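Local atomic coordinates of transcriptional regulator, LysR family (Eggerthella lenta, PDB entry 4PZJ), a protein that probably binds cis-regulatory DNA and regulates transcription, and is represented here by its N-terminal winged helix-turn-helix DNA-binding domain. Residues 5-10 with 23-28; 17-22 with 27-32; 46-51 with 55-60. All blocks are in the same frame, centred on the assembly; numbering follows the deposited sequence.

Interaction 1 (5-10 with 23-28); sequences RVETFL and EELNIT
L25 fits its two methyl branches against neighbouring residues of the opposing helix, E7 and T8, and van der Waals packing carries the whole contact. The CD2 branch runs beside the end of E7, 3.4 Å from OE2, the two side chains passing in opposite directions. E7 extends along L25 with its CG anti to the backbone N (chi1 177°) and the chain straight beyond it; its methylene CG also comes within 3.9 Å of L25 CD2. The T8 and L25 side chains cross at about a right angle, with L25 CD1 3.8 Å from T8 OG1. With 143 Å² buried in all, this small interface joins helix 3-11 to helix 18-25, the first helix of the helix-turn-helix, in the tri-helical core of the domain. Immediately after L25, N26 takes a positive phi and closes the helix with a Schellman motif, leading into the turn.

The same T8 hydroxyl that L25 CD1 touches is hydrogen-bonded to F4 O, one turn back in its own helix, and to H35 ND1 of helix 29-43. E24, next to L25, forms salt bridges with R14 and R20.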
ATOM      1  N   ARG A   5      13.379   4.495  -5.049  1.00 28.88           N
ATOM      2  CA  ARG A   5      12.726   3.181  -4.910  1.00 29.16           C
ATOM      3  C   ARG A   5      11.321   3.283  -5.451  1.00 28.57           C
ATOM      4  O   ARG A   5      10.857   2.367  -6.135  1.00 28.98           O
ATOM      5  CB  ARG A   5      12.739   2.662  -3.484  1.00 30.82           C
ATOM      6  CG  ARG A   5      14.150   2.382  -2.996  1.00 32.33           C
ATOM      7  CD  ARG A   5      14.141   1.513  -1.775  1.00 34.39           C
ATOM      8  NE  ARG A   5      15.496   1.230  -1.359  1.00 36.25           N
ATOM      9  CZ  ARG A   5      16.114   1.858  -0.366  1.00 41.48           C
ATOM     10  NH1 ARG A   5      15.477   2.784   0.344  1.00 45.12           N
ATOM     11  NH2 ARG A   5      17.368   1.528  -0.054  1.00 42.94           N
ATOM     12  N   VAL A   6      10.653   4.387  -5.162  1.00 30.75           N
ATOM     13  CA  VAL A   6       9.310   4.639  -5.677  1.00 30.03           C
ATOM     14  C   VAL A   6       9.327   4.663  -7.199  1.00 28.40           C
ATOM     15  O   VAL A   6       8.520   3.991  -7.838  1.00 24.90           O
ATOM     16  CB  VAL A   6       8.738   5.937  -5.099  1.00 30.50           C
ATOM     17  CG1 VAL A   6       7.542   6.444  -5.901  1.00 32.09           C
ATOM     18  CG2 VAL A   6       8.458   5.757  -3.616  1.00 32.82           C
ATOM     19  N   GLU A   7      10.274   5.384  -7.790  1.00 24.78           N
ATOM     20  CA  GLU A   7      10.407   5.469  -9.242  1.00 26.71           C
ATOM     21  C   GLU A   7      10.640   4.099  -9.862  1.00 24.28           C
ATOM     22  O   GLU A   7      10.128   3.782 -10.915  1.00 25.93           O
ATOM     23  CB  GLU A   7      11.606   6.396  -9.574  1.00 32.89           C
ATOM     24  CG  GLU A   7      11.951   6.542 -11.051  1.00 40.06           C
ATOM     25  CD  GLU A   7      13.399   7.036 -11.303  1.00 49.35           C
ATOM     26  OE1 GLU A   7      14.247   6.985 -10.370  1.00 55.93           O
ATOM     27  OE2 GLU A   7      13.705   7.452 -12.456  1.00 57.04           O
ATOM     28  N   THR A   8      11.437   3.245  -9.212  1.00 22.85           N
ATOM     29  CA  THR A   8      11.682   1.937  -9.758  1.00 21.78           C
ATOM     30  C   THR A   8      10.403   1.119  -9.697  1.00 20.61           C
ATOM     31  O   THR A   8      10.063   0.450 -10.680  1.00 21.85           O
ATOM     32  CB  THR A   8      12.802   1.231  -8.984  1.00 22.89           C
ATOM     33  OG1 THR A   8      14.037   1.939  -9.233  1.00 25.80           O
ATOM     34  CG2 THR A   8      12.968  -0.157  -9.463  1.00 24.30           C
ATOM     35  N   PHE A   9       9.725   1.194  -8.559  1.00 22.25           N
ATOM     36  CA  PHE A   9       8.460   0.441  -8.397  1.00 19.04           C
ATOM     37  C   PHE A   9       7.481   0.852  -9.509  1.00 19.78           C
ATOM     38  O   PHE A   9       6.875  -0.016 -10.170  1.00 22.41           O
ATOM     39  CB  PHE A   9       7.808   0.643  -7.058  1.00 19.16           C
ATOM     40  CG  PHE A   9       6.352   0.197  -7.047  1.00 20.34           C
ATOM     41  CD1 PHE A   9       6.041  -1.138  -7.072  1.00 23.43           C
ATOM     42  CD2 PHE A   9       5.329   1.137  -7.151  1.00 22.78           C
ATOM     43  CE1 PHE A   9       4.722  -1.566  -7.120  1.00 23.42           C
ATOM     44  CE2 PHE A   9       3.998   0.731  -7.198  1.00 22.55           C
ATOM     45  CZ  PHE A   9       3.703  -0.625  -7.217  1.00 23.99           C
ATOM     46  N   LEU A  10       7.316   2.138  -9.709  1.00 20.39           N
ATOM     47  CA  LEU A  10       6.359   2.567 -10.734  1.00 20.89           C
ATOM     48  C   LEU A  10       6.739   2.123 -12.156  1.00 21.49           C
ATOM     49  O   LEU A  10       5.877   1.801 -13.001  1.00 23.18           O
ATOM     50  CB  LEU A  10       6.159   4.081 -10.667  1.00 23.49           C
ATOM     51  CG  LEU A  10       5.474   4.655  -9.415  1.00 24.92           C
ATOM     52  CD1 LEU A  10       5.552   6.146  -9.308  1.00 28.10           C
ATOM     53  CD2 LEU A  10       4.020   4.227  -9.359  1.00 26.76           C
ATOM     54  N   GLU A  23      16.382  -1.188 -18.413  1.00 26.21           N
ATOM     55  CA  GLU A  23      16.873  -0.493 -19.616  1.00 30.07           C
ATOM     56  C   GLU A  23      16.365   0.918 -19.571  1.00 29.08           C
ATOM     57  O   GLU A  23      17.098   1.882 -19.848  1.00 26.72           O
ATOM     58  CB  GLU A  23      16.335  -1.127 -20.906  1.00 34.91           C
ATOM     59  CG  GLU A  23      16.770  -2.538 -21.236  1.00 46.02           C
ATOM     60  CD  GLU A  23      18.207  -2.651 -21.746  1.00 62.82           C
ATOM     61  OE1 GLU A  23      19.020  -1.697 -21.586  1.00 70.72           O
ATOM     62  OE2 GLU A  23      18.519  -3.727 -22.319  1.00 67.09           O
ATOM     63  N   GLU A  24      15.116   1.070 -19.167  1.00 26.17           N
ATOM     64  CA  GLU A  24      14.473   2.403 -19.161  1.00 27.15           C
ATOM     65  C   GLU A  24      15.109   3.294 -18.127  1.00 28.36           C
ATOM     66  O   GLU A  24      15.349   4.468 -18.371  1.00 29.44           O
ATOM     67  CB  GLU A  24      12.992   2.274 -18.878  1.00 29.42           C
ATOM     68  CG  GLU A  24      12.226   3.564 -18.939  1.00 28.48           C
ATOM     69  CD  GLU A  24      10.722   3.364 -18.873  1.00 26.54           C
ATOM     70  OE1 GLU A  24      10.070   4.047 -18.058  1.00 25.12           O
ATOM     71  OE2 GLU A  24      10.235   2.499 -19.636  1.00 29.49           O
ATOM     72  N   LEU A  25      15.451   2.713 -16.983  1.00 25.49           N
ATOM     73  CA  LEU A  25      16.058   3.470 -15.879  1.00 27.11           C
ATOM     74  C   LEU A  25      17.564   3.652 -16.023  1.00 28.02           C
ATOM     75  O   LEU A  25      18.169   4.379 -15.234  1.00 27.14           O
ATOM     76  CB  LEU A  25      15.767   2.758 -14.563  1.00 26.86           C
ATOM     77  CG  LEU A  25      14.318   2.882 -14.086  1.00 25.54           C
ATOM     78  CD1 LEU A  25      14.016   1.798 -13.069  1.00 24.82           C
ATOM     79  CD2 LEU A  25      13.963   4.239 -13.517  1.00 27.09           C
ATOM     80  N   ASN A  26      18.160   2.983 -16.994  1.00 27.18           N
ATOM     81  CA  ASN A  26      19.611   3.020 -17.227  1.00 29.23           C
ATOM     82  C   ASN A  26      20.384   2.512 -16.022  1.00 29.91           C
ATOM     83  O   ASN A  26      21.414   3.078 -15.614  1.00 30.89           O
ATOM     84  CB  ASN A  26      20.057   4.412 -17.623  1.00 32.66           C
ATOM     85  CG  ASN A  26      19.431   4.854 -18.919  1.00 40.05           C
ATOM     86  OD1 ASN A  26      19.400   4.097 -19.891  1.00 45.53           O
ATOM     87  ND2 ASN A  26      18.925   6.079 -18.947  1.00 45.31           N
ATOM     88  N   ILE A  27      19.867   1.437 -15.429  1.00 24.17           N
ATOM     89  CA  ILE A  27      20.532   0.778 -14.328  1.00 26.27           C
ATOM     90  C   ILE A  27      20.419  -0.708 -14.634  1.00 26.69           C
ATOM     91  O   ILE A  27      19.744  -1.077 -15.557  1.00 28.13           O
ATOM     92  CB  ILE A  27      19.975   1.147 -12.946  1.00 25.28           C
ATOM     93  CG1 ILE A  27      18.543   0.636 -12.721  1.00 23.46           C
ATOM     94  CG2 ILE A  27      20.128   2.645 -12.686  1.00 25.54           C
ATOM     95  CD1 ILE A  27      17.965   0.992 -11.371  1.00 23.37           C
ATOM     96  N   THR A  28      21.089  -1.544 -13.850  1.00 26.54           N
ATOM     97  CA  THR A  28      21.108  -2.950 -14.130  1.00 24.86           C
ATOM     98  C   THR A  28      19.848  -3.604 -13.553  1.00 20.53           C
ATOM     99  O   THR A  28      19.224  -3.067 -12.662  1.00 22.80           O
ATOM    100  CB  THR A  28      22.341  -3.616 -13.493  1.00 23.89           C
ATOM    101  OG1 THR A  28      22.252  -3.491 -12.089  1.00 27.79           O
ATOM    102  CG2 THR A  28      23.661  -2.966 -13.981  1.00 29.70           C
TER

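Interaction 2 (17-22 with 27-32); sequences NYTRAA and ITQPAV
The Y18 ring meets V32 obliquely, its CD2 3.7 Å from V32 CG1, while I36 and S33 of the same helix and V12 also touch the Y18 side chain. The second flat group, the Q29 amide, bonds through NE2 to S33 OG; Q29 CG lies 4.2 Å from T19 CG2 and more loosely near Y18 CB. This is the helix-turn-helix itself: helix 18-25, the turn, and helix 29-43, which in this family is the recognition helix.

A22 and V32 fill the angle between the helices. V32 turns CG1, the methyl trans to its backbone N (chi1 166°), to the tyrosine, and CG2 packs 3.6 Å from A22 CB. An alanine in place of V32 would remove both methyls, and would probably cost A22 its contact with CG2 and the Y18 ring one of its several packing partners.

Both helices start with a side-chain N-cap. R20 N reaches N17 OD1 from above the carbonyl plane, and A31 N donates to T28 OG1. Across the turn, I27 N donates to A22 O over 3.2 Å (N-H...O angle 163°), and the small side chain of A22 allows close approach to the turn backbone, with CB 3.3 Å from I27 O.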
ATOM      1  N   ASN A  17       7.920  -5.869 -16.553  1.00 24.78           N
ATOM      2  CA  ASN A  17       9.040  -6.576 -17.113  1.00 22.25           C
ATOM      3  C   ASN A  17      10.261  -5.970 -16.451  1.00 23.98           C
ATOM      4  O   ASN A  17      10.623  -4.868 -16.748  1.00 23.80           O
ATOM      5  CB  ASN A  17       9.052  -6.355 -18.638  1.00 24.69           C
ATOM      6  CG  ASN A  17      10.202  -7.018 -19.356  1.00 30.24           C
ATOM      7  OD1 ASN A  17      11.228  -7.374 -18.775  1.00 26.20           O
ATOM      8  ND2 ASN A  17      10.026  -7.206 -20.665  1.00 30.86           N
ATOM      9  N   TYR A  18      10.931  -6.712 -15.594  1.00 22.28           N
ATOM     10  CA  TYR A  18      12.082  -6.089 -14.916  1.00 21.87           C
ATOM     11  C   TYR A  18      13.252  -5.667 -15.801  1.00 25.74           C
ATOM     12  O   TYR A  18      13.841  -4.602 -15.543  1.00 24.24           O
ATOM     13  CB  TYR A  18      12.650  -7.053 -13.871  1.00 22.37           C
ATOM     14  CG  TYR A  18      11.992  -7.065 -12.522  1.00 23.74           C
ATOM     15  CD1 TYR A  18      10.653  -7.436 -12.354  1.00 24.23           C
ATOM     16  CD2 TYR A  18      12.722  -6.768 -11.353  1.00 24.93           C
ATOM     17  CE1 TYR A  18      10.053  -7.445 -11.097  1.00 23.47           C
ATOM     18  CE2 TYR A  18      12.123  -6.781 -10.107  1.00 23.63           C
ATOM     19  CZ  TYR A  18      10.781  -7.160  -9.972  1.00 23.95           C
ATOM     20  OH  TYR A  18      10.169  -7.217  -8.760  1.00 28.19           O
ATOM     21  N   THR A  19      13.668  -6.495 -16.765  1.00 24.55           N
ATOM     22  CA  THR A  19      14.833  -6.126 -17.620  1.00 24.12           C
ATOM     23  C   THR A  19      14.486  -4.884 -18.424  1.00 24.92           C
ATOM     24  O   THR A  19      15.335  -4.044 -18.632  1.00 25.19           O
ATOM     25  CB  THR A  19      15.340  -7.241 -18.524  1.00 27.08           C
ATOM     26  OG1 THR A  19      14.260  -7.795 -19.283  1.00 26.05           O
ATOM     27  CG2 THR A  19      15.970  -8.339 -17.697  1.00 26.87           C
ATOM     28  N   ARG A  20      13.245  -4.769 -18.841  1.00 25.27           N
ATOM     29  CA  ARG A  20      12.775  -3.598 -19.577  1.00 27.95           C
ATOM     30  C   ARG A  20      12.817  -2.334 -18.706  1.00 26.98           C
ATOM     31  O   ARG A  20      13.232  -1.262 -19.157  1.00 28.01           O
ATOM     32  CB  ARG A  20      11.384  -3.917 -20.065  1.00 29.04           C
ATOM     33  CG  ARG A  20      10.640  -2.809 -20.745  1.00 31.33           C
ATOM     34  CD  ARG A  20      11.032  -2.410 -22.153  1.00 33.59           C
ATOM     35  NE  ARG A  20      10.003  -1.423 -22.465  1.00 34.56           N
ATOM     36  CZ  ARG A  20      10.017  -0.151 -22.050  1.00 36.99           C
ATOM     37  NH1 ARG A  20      11.065   0.326 -21.386  1.00 37.05           N
ATOM     38  NH2 ARG A  20       8.980   0.666 -22.302  1.00 32.29           N
ATOM     39  N   ALA A  21      12.391  -2.456 -17.455  1.00 26.13           N
ATOM     40  CA  ALA A  21      12.435  -1.345 -16.490  1.00 25.26           C
ATOM     41  C   ALA A  21      13.875  -0.919 -16.328  1.00 23.93           C
ATOM     42  O   ALA A  21      14.205   0.284 -16.255  1.00 23.33           O
ATOM     43  CB  ALA A  21      11.903  -1.797 -15.133  1.00 22.68           C
ATOM     44  N   ALA A  22      14.760  -1.902 -16.162  1.00 23.51           N
ATOM     45  CA  ALA A  22      16.184  -1.564 -16.004  1.00 26.24           C
ATOM     46  C   ALA A  22      16.716  -0.774 -17.195  1.00 26.94           C
ATOM     47  O   ALA A  22      17.410   0.213 -17.002  1.00 26.96           O
ATOM     48  CB  ALA A  22      16.998  -2.824 -15.811  1.00 25.05           C
ATOM     49  N   ILE A  27      19.867   1.437 -15.429  1.00 24.17           N
ATOM     50  CA  ILE A  27      20.532   0.778 -14.328  1.00 26.27           C
ATOM     51  C   ILE A  27      20.419  -0.708 -14.634  1.00 26.69           C
ATOM     52  O   ILE A  27      19.744  -1.077 -15.557  1.00 28.13           O
ATOM     53  CB  ILE A  27      19.975   1.147 -12.946  1.00 25.28           C
ATOM     54  CG1 ILE A  27      18.543   0.636 -12.721  1.00 23.46           C
ATOM     55  CG2 ILE A  27      20.128   2.645 -12.686  1.00 25.54           C
ATOM     56  CD1 ILE A  27      17.965   0.992 -11.371  1.00 23.37           C
ATOM     57  N   THR A  28      21.089  -1.544 -13.850  1.00 26.54           N
ATOM     58  CA  THR A  28      21.108  -2.950 -14.130  1.00 24.86           C
ATOM     59  C   THR A  28      19.848  -3.604 -13.553  1.00 20.53           C
ATOM     60  O   THR A  28      19.224  -3.067 -12.662  1.00 22.80           O
ATOM     61  CB  THR A  28      22.341  -3.616 -13.493  1.00 23.89           C
ATOM     62  OG1 THR A  28      22.252  -3.491 -12.089  1.00 27.79           O
ATOM     63  CG2 THR A  28      23.661  -2.966 -13.981  1.00 29.70           C
ATOM     64  N   GLN A  29      19.480  -4.780 -14.061  1.00 22.61           N
ATOM     65  CA  GLN A  29      18.357  -5.451 -13.468  1.00 21.91           C
ATOM     66  C   GLN A  29      18.557  -5.771 -11.978  1.00 20.09           C
ATOM     67  O   GLN A  29      17.679  -5.578 -11.151  1.00 21.92           O
ATOM     68  CB  GLN A  29      17.985  -6.660 -14.326  1.00 21.44           C
ATOM     69  CG  GLN A  29      17.088  -7.691 -13.669  1.00 22.90           C
ATOM     70  CD  GLN A  29      17.869  -8.667 -12.750  1.00 21.81           C
ATOM     71  OE1 GLN A  29      18.845  -9.245 -13.171  1.00 23.19           O
ATOM     72  NE2 GLN A  29      17.353  -8.914 -11.559  1.00 23.68           N
ATOM     73  N   PRO A  30      19.737  -6.308 -11.584  1.00 21.03           N
ATOM     74  CA  PRO A  30      19.840  -6.503 -10.171  1.00 22.53           C
ATOM     75  C   PRO A  30      19.630  -5.249  -9.321  1.00 23.12           C
ATOM     76  O   PRO A  30      19.109  -5.353  -8.222  1.00 23.15           O
ATOM     77  CB  PRO A  30      21.233  -7.127 -10.008  1.00 24.47           C
ATOM     78  CG  PRO A  30      21.509  -7.754 -11.286  1.00 22.80           C
ATOM     79  CD  PRO A  30      20.844  -6.887 -12.332  1.00 23.53           C
ATOM     80  N   ALA A  31      19.989  -4.057  -9.838  1.00 23.06           N
ATOM     81  CA  ALA A  31      19.720  -2.817  -9.137  1.00 25.64           C
ATOM     82  C   ALA A  31      18.227  -2.557  -8.979  1.00 22.05           C
ATOM     83  O   ALA A  31      17.782  -2.202  -7.899  1.00 23.81           O
ATOM     84  CB  ALA A  31      20.364  -1.647  -9.856  1.00 25.71           C
ATOM     85  N   VAL A  32      17.471  -2.776 -10.068  1.00 22.58           N
ATOM     86  CA  VAL A  32      16.033  -2.676 -10.060  1.00 22.33           C
ATOM     87  C   VAL A  32      15.466  -3.629  -8.989  1.00 20.27           C
ATOM     88  O   VAL A  32      14.675  -3.256  -8.132  1.00 20.20           O
ATOM     89  CB  VAL A  32      15.441  -3.032 -11.465  1.00 24.80           C
ATOM     90  CG1 VAL A  32      13.955  -3.260 -11.357  1.00 24.93           C
ATOM     91  CG2 VAL A  32      15.720  -1.975 -12.539  1.00 25.24           C
TER

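Interaction 3 (46-51 with 55-60); sequences PLFAYR and LQLTDA
T58 OG1 is gripped by two partners: it donates to P46 O at 2.7 Å, and it accepts from G61 N, capping the start of helix 59-68. A chi1 of 69° sets the hydroxyl between the backbone N and the carbonyl carbon, leaving CG2 to rest 3.6 Å from F48 N. The backbone N of the same residue also donates, to L47 O, from well above the carbonyl plane.

Beyond lies the antiparallel hairpin that forms the wing of this winged helix-turn-helix domain. A49 and Q56 are the hydrogen-bonded pair: Q56 N meets A49 O at 2.7 Å, nearly along the C=O axis, and A49 N returns to Q56 O. The flanking non-hydrogen-bonded pairs put F48, L57, Y50 and L55 on one face, where L57 CD1 touches F48 CE1 at 3.5 Å and L55 CD1 lies 3.8 Å from Y50 CE1. At the end of strand 48-51, R51 bends at chi3 to lay its guanidinium on the Q56 amide, the planes 22° apart and NE2 of Q56 3.6 Å above the guanidinium plane, offset toward its rim. Before the strand, L47 packs with A60 on L63 of the second subunit.

The T58 hydroxyl thus spends its proton on P46 O and accepts from G61 N, filling both its donor and acceptor roles and pinning the start of helix 59-68 to the residues before strand 48-51.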
ATOM      1  N   PRO A  46       4.938  -8.653  -0.431  1.00 23.29           N
ATOM      2  CA  PRO A  46       5.438  -8.730  -1.772  1.00 22.58           C
ATOM      3  C   PRO A  46       4.657  -7.759  -2.671  1.00 21.07           C
ATOM      4  O   PRO A  46       3.456  -7.562  -2.455  1.00 24.95           O
ATOM      5  CB  PRO A  46       5.079 -10.143  -2.206  1.00 28.48           C
ATOM      6  CG  PRO A  46       3.798 -10.394  -1.516  1.00 28.93           C
ATOM      7  CD  PRO A  46       3.907  -9.694  -0.186  1.00 27.41           C
ATOM      8  N   LEU A  47       5.345  -7.213  -3.652  1.00 22.25           N
ATOM      9  CA  LEU A  47       4.726  -6.264  -4.591  1.00 20.66           C
ATOM     10  C   LEU A  47       4.509  -6.899  -5.956  1.00 21.65           C
ATOM     11  O   LEU A  47       3.669  -6.449  -6.742  1.00 20.64           O
ATOM     12  CB  LEU A  47       5.636  -5.033  -4.693  1.00 20.67           C
ATOM     13  CG  LEU A  47       5.709  -4.230  -3.417  1.00 21.03           C
ATOM     14  CD1 LEU A  47       6.803  -3.166  -3.578  1.00 21.72           C
ATOM     15  CD2 LEU A  47       4.416  -3.591  -2.925  1.00 22.66           C
ATOM     16  N   PHE A  48       5.312  -7.878  -6.288  1.00 21.26           N
ATOM     17  CA  PHE A  48       5.228  -8.623  -7.542  1.00 22.06           C
ATOM     18  C   PHE A  48       5.402 -10.093  -7.283  1.00 23.91           C
ATOM     19  O   PHE A  48       5.942 -10.476  -6.250  1.00 23.08           O
ATOM     20  CB  PHE A  48       6.320  -8.193  -8.511  1.00 23.42           C
ATOM     21  CG  PHE A  48       6.240  -6.739  -8.893  1.00 20.45           C
ATOM     22  CD1 PHE A  48       5.364  -6.313  -9.852  1.00 23.92           C
ATOM     23  CD2 PHE A  48       7.042  -5.808  -8.251  1.00 23.20           C
ATOM     24  CE1 PHE A  48       5.287  -4.984 -10.172  1.00 23.95           C
ATOM     25  CE2 PHE A  48       6.995  -4.473  -8.591  1.00 25.21           C
ATOM     26  CZ  PHE A  48       6.088  -4.051  -9.540  1.00 23.14           C
ATOM     27  N   ALA A  49       4.945 -10.902  -8.241  1.00 25.43           N
ATOM     28  CA  ALA A  49       5.121 -12.348  -8.183  1.00 26.66           C
ATOM     29  C   ALA A  49       5.008 -12.947  -9.566  1.00 25.45           C
ATOM     30  O   ALA A  49       4.349 -12.381 -10.430  1.00 25.79           O
ATOM     31  CB  ALA A  49       4.087 -12.993  -7.265  1.00 27.53           C
ATOM     32  N   TYR A  50       5.693 -14.061  -9.786  1.00 25.02           N
ATOM     33  CA  TYR A  50       5.497 -14.832 -11.007  1.00 24.76           C
ATOM     34  C   TYR A  50       4.398 -15.845 -10.698  1.00 26.68           C
ATOM     35  O   TYR A  50       4.359 -16.407  -9.629  1.00 28.39           O
ATOM     36  CB  TYR A  50       6.720 -15.631 -11.485  1.00 27.14           C
ATOM     37  CG  TYR A  50       7.864 -14.808 -12.046  1.00 26.45           C
ATOM     38  CD1 TYR A  50       7.631 -13.851 -13.013  1.00 28.07           C
ATOM     39  CD2 TYR A  50       9.187 -15.041 -11.650  1.00 28.24           C
ATOM     40  CE1 TYR A  50       8.666 -13.094 -13.538  1.00 29.09           C
ATOM     41  CE2 TYR A  50      10.243 -14.310 -12.199  1.00 26.88           C
ATOM     42  CZ  TYR A  50       9.970 -13.319 -13.142  1.00 30.52           C
ATOM     43  OH  TYR A  50      10.973 -12.530 -13.688  1.00 30.36           O
ATOM     44  N   ARG A  51       3.502 -16.002 -11.640  1.00 29.28           N
ATOM     45  CA  ARG A  51       2.472 -17.026 -11.531  1.00 38.52           C
ATOM     46  C   ARG A  51       2.481 -17.662 -12.880  1.00 43.24           C
ATOM     47  O   ARG A  51       2.255 -16.977 -13.882  1.00 38.90           O
ATOM     48  CB  ARG A  51       1.087 -16.466 -11.246  1.00 44.07           C
ATOM     49  CG  ARG A  51       0.820 -16.029  -9.813  1.00 52.96           C
ATOM     50  CD  ARG A  51      -0.677 -15.937  -9.490  1.00 59.35           C
ATOM     51  NE  ARG A  51      -1.438 -15.078 -10.411  1.00 61.26           N
ATOM     52  CZ  ARG A  51      -2.006 -15.481 -11.552  1.00 59.08           C
ATOM     53  NH1 ARG A  51      -1.909 -16.747 -11.964  1.00 62.32           N
ATOM     54  NH2 ARG A  51      -2.679 -14.605 -12.298  1.00 60.05           N
ATOM     55  N   LEU A  55       4.733 -12.410 -14.942  1.00 26.29           N
ATOM     56  CA  LEU A  55       4.781 -11.410 -13.876  1.00 25.60           C
ATOM     57  C   LEU A  55       3.376 -10.891 -13.525  1.00 24.04           C
ATOM     58  O   LEU A  55       2.573 -10.563 -14.437  1.00 26.72           O
ATOM     59  CB  LEU A  55       5.724 -10.232 -14.216  1.00 24.54           C
ATOM     60  CG  LEU A  55       6.048  -9.308 -13.035  1.00 23.13           C
ATOM     61  CD1 LEU A  55       6.920 -10.036 -12.011  1.00 21.97           C
ATOM     62  CD2 LEU A  55       6.769  -8.033 -13.426  1.00 25.65           C
ATOM     63  N   GLN A  56       3.112 -10.788 -12.229  1.00 22.91           N
ATOM     64  CA  GLN A  56       1.885 -10.284 -11.670  1.00 26.01           C
ATOM     65  C   GLN A  56       2.164  -9.170 -10.651  1.00 24.74           C
ATOM     66  O   GLN A  56       3.164  -9.215  -9.938  1.00 24.59           O
ATOM     67  CB  GLN A  56       1.162 -11.401 -10.901  1.00 30.64           C
ATOM     68  CG  GLN A  56       0.989 -12.720 -11.649  1.00 31.87           C
ATOM     69  CD  GLN A  56       0.158 -12.597 -12.917  1.00 35.73           C
ATOM     70  OE1 GLN A  56      -0.654 -11.685 -13.079  1.00 39.41           O
ATOM     71  NE2 GLN A  56       0.370 -13.528 -13.843  1.00 41.27           N
ATOM     72  N   LEU A  57       1.261  -8.206 -10.581  1.00 22.27           N
ATOM     73  CA  LEU A  57       1.265  -7.200  -9.551  1.00 23.06           C
ATOM     74  C   LEU A  57       0.423  -7.783  -8.425  1.00 24.84           C
ATOM     75  O   LEU A  57      -0.739  -8.207  -8.629  1.00 24.71           O
ATOM     76  CB  LEU A  57       0.638  -5.910 -10.051  1.00 24.10           C
ATOM     77  CG  LEU A  57       0.656  -4.749  -9.100  1.00 23.01           C
ATOM     78  CD1 LEU A  57       2.077  -4.183  -8.970  1.00 24.60           C
ATOM     79  CD2 LEU A  57      -0.255  -3.641  -9.613  1.00 23.85           C
ATOM     80  N   THR A  58       0.982  -7.855  -7.225  1.00 22.38           N
ATOM     81  CA  THR A  58       0.240  -8.361  -6.085  1.00 23.21           C
ATOM     82  C   THR A  58      -0.843  -7.407  -5.570  1.00 23.17           C
ATOM     83  O   THR A  58      -0.970  -6.271  -6.051  1.00 22.05           O
ATOM     84  CB  THR A  58       1.163  -8.665  -4.910  1.00 23.10           C
ATOM     85  OG1 THR A  58       1.664  -7.414  -4.410  1.00 21.57           O
ATOM     86  CG2 THR A  58       2.271  -9.539  -5.313  1.00 25.33           C
ATOM     87  N   ASP A  59      -1.674  -7.876  -4.631  1.00 25.33           N
ATOM     88  CA  ASP A  59      -2.669  -7.007  -4.016  1.00 24.23           C
ATOM     89  C   ASP A  59      -1.999  -5.797  -3.373  1.00 22.75           C
ATOM     90  O   ASP A  59      -2.478  -4.690  -3.533  1.00 24.65           O
ATOM     91  CB  ASP A  59      -3.498  -7.764  -2.995  1.00 26.84           C
ATOM     92  CG  ASP A  59      -4.417  -8.801  -3.634  1.00 31.97           C
ATOM     93  OD1 ASP A  59      -4.684  -8.735  -4.840  1.00 37.51           O
ATOM     94  OD2 ASP A  59      -4.902  -9.669  -2.892  1.00 38.54           O
ATOM     95  N   ALA A  60      -0.898  -5.989  -2.659  1.00 24.43           N
ATOM     96  CA  ALA A  60      -0.166  -4.840  -2.051  1.00 23.85           C
ATOM     97  C   ALA A  60       0.424  -3.934  -3.125  1.00 23.18           C
ATOM     98  O   ALA A  60       0.453  -2.689  -2.957  1.00 25.89           O
ATOM     99  CB  ALA A  60       0.947  -5.334  -1.146  1.00 24.49           C
TER

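How the interactions relate
Interactions 1 and 2 are neighbours, their centres about 6 Å apart; they share I27 and T28, and of helix 18-25 interaction 2 uses the first turns (18-22) and interaction 1 the last residues (23-25). V32 bridges them: its CG1 is 3.8 Å from T8 CG2 and its CG2 4.2 Å from L25 CD1. Interaction 3, the wing, has its centre about 17 Å from that of interaction 1 and about 16 Å from that of interaction 2, yet aromatic residues span the separation. F48 packs on helix 3-11 through F9, a residue facing away from interaction 1 (F9 CE1 to F48 CZ 3.7 Å), and on Y18 of interaction 2 (Y18 OH to F48 CD2 3.5 Å), all within the one domain that, as in relatives, probably binds DNA.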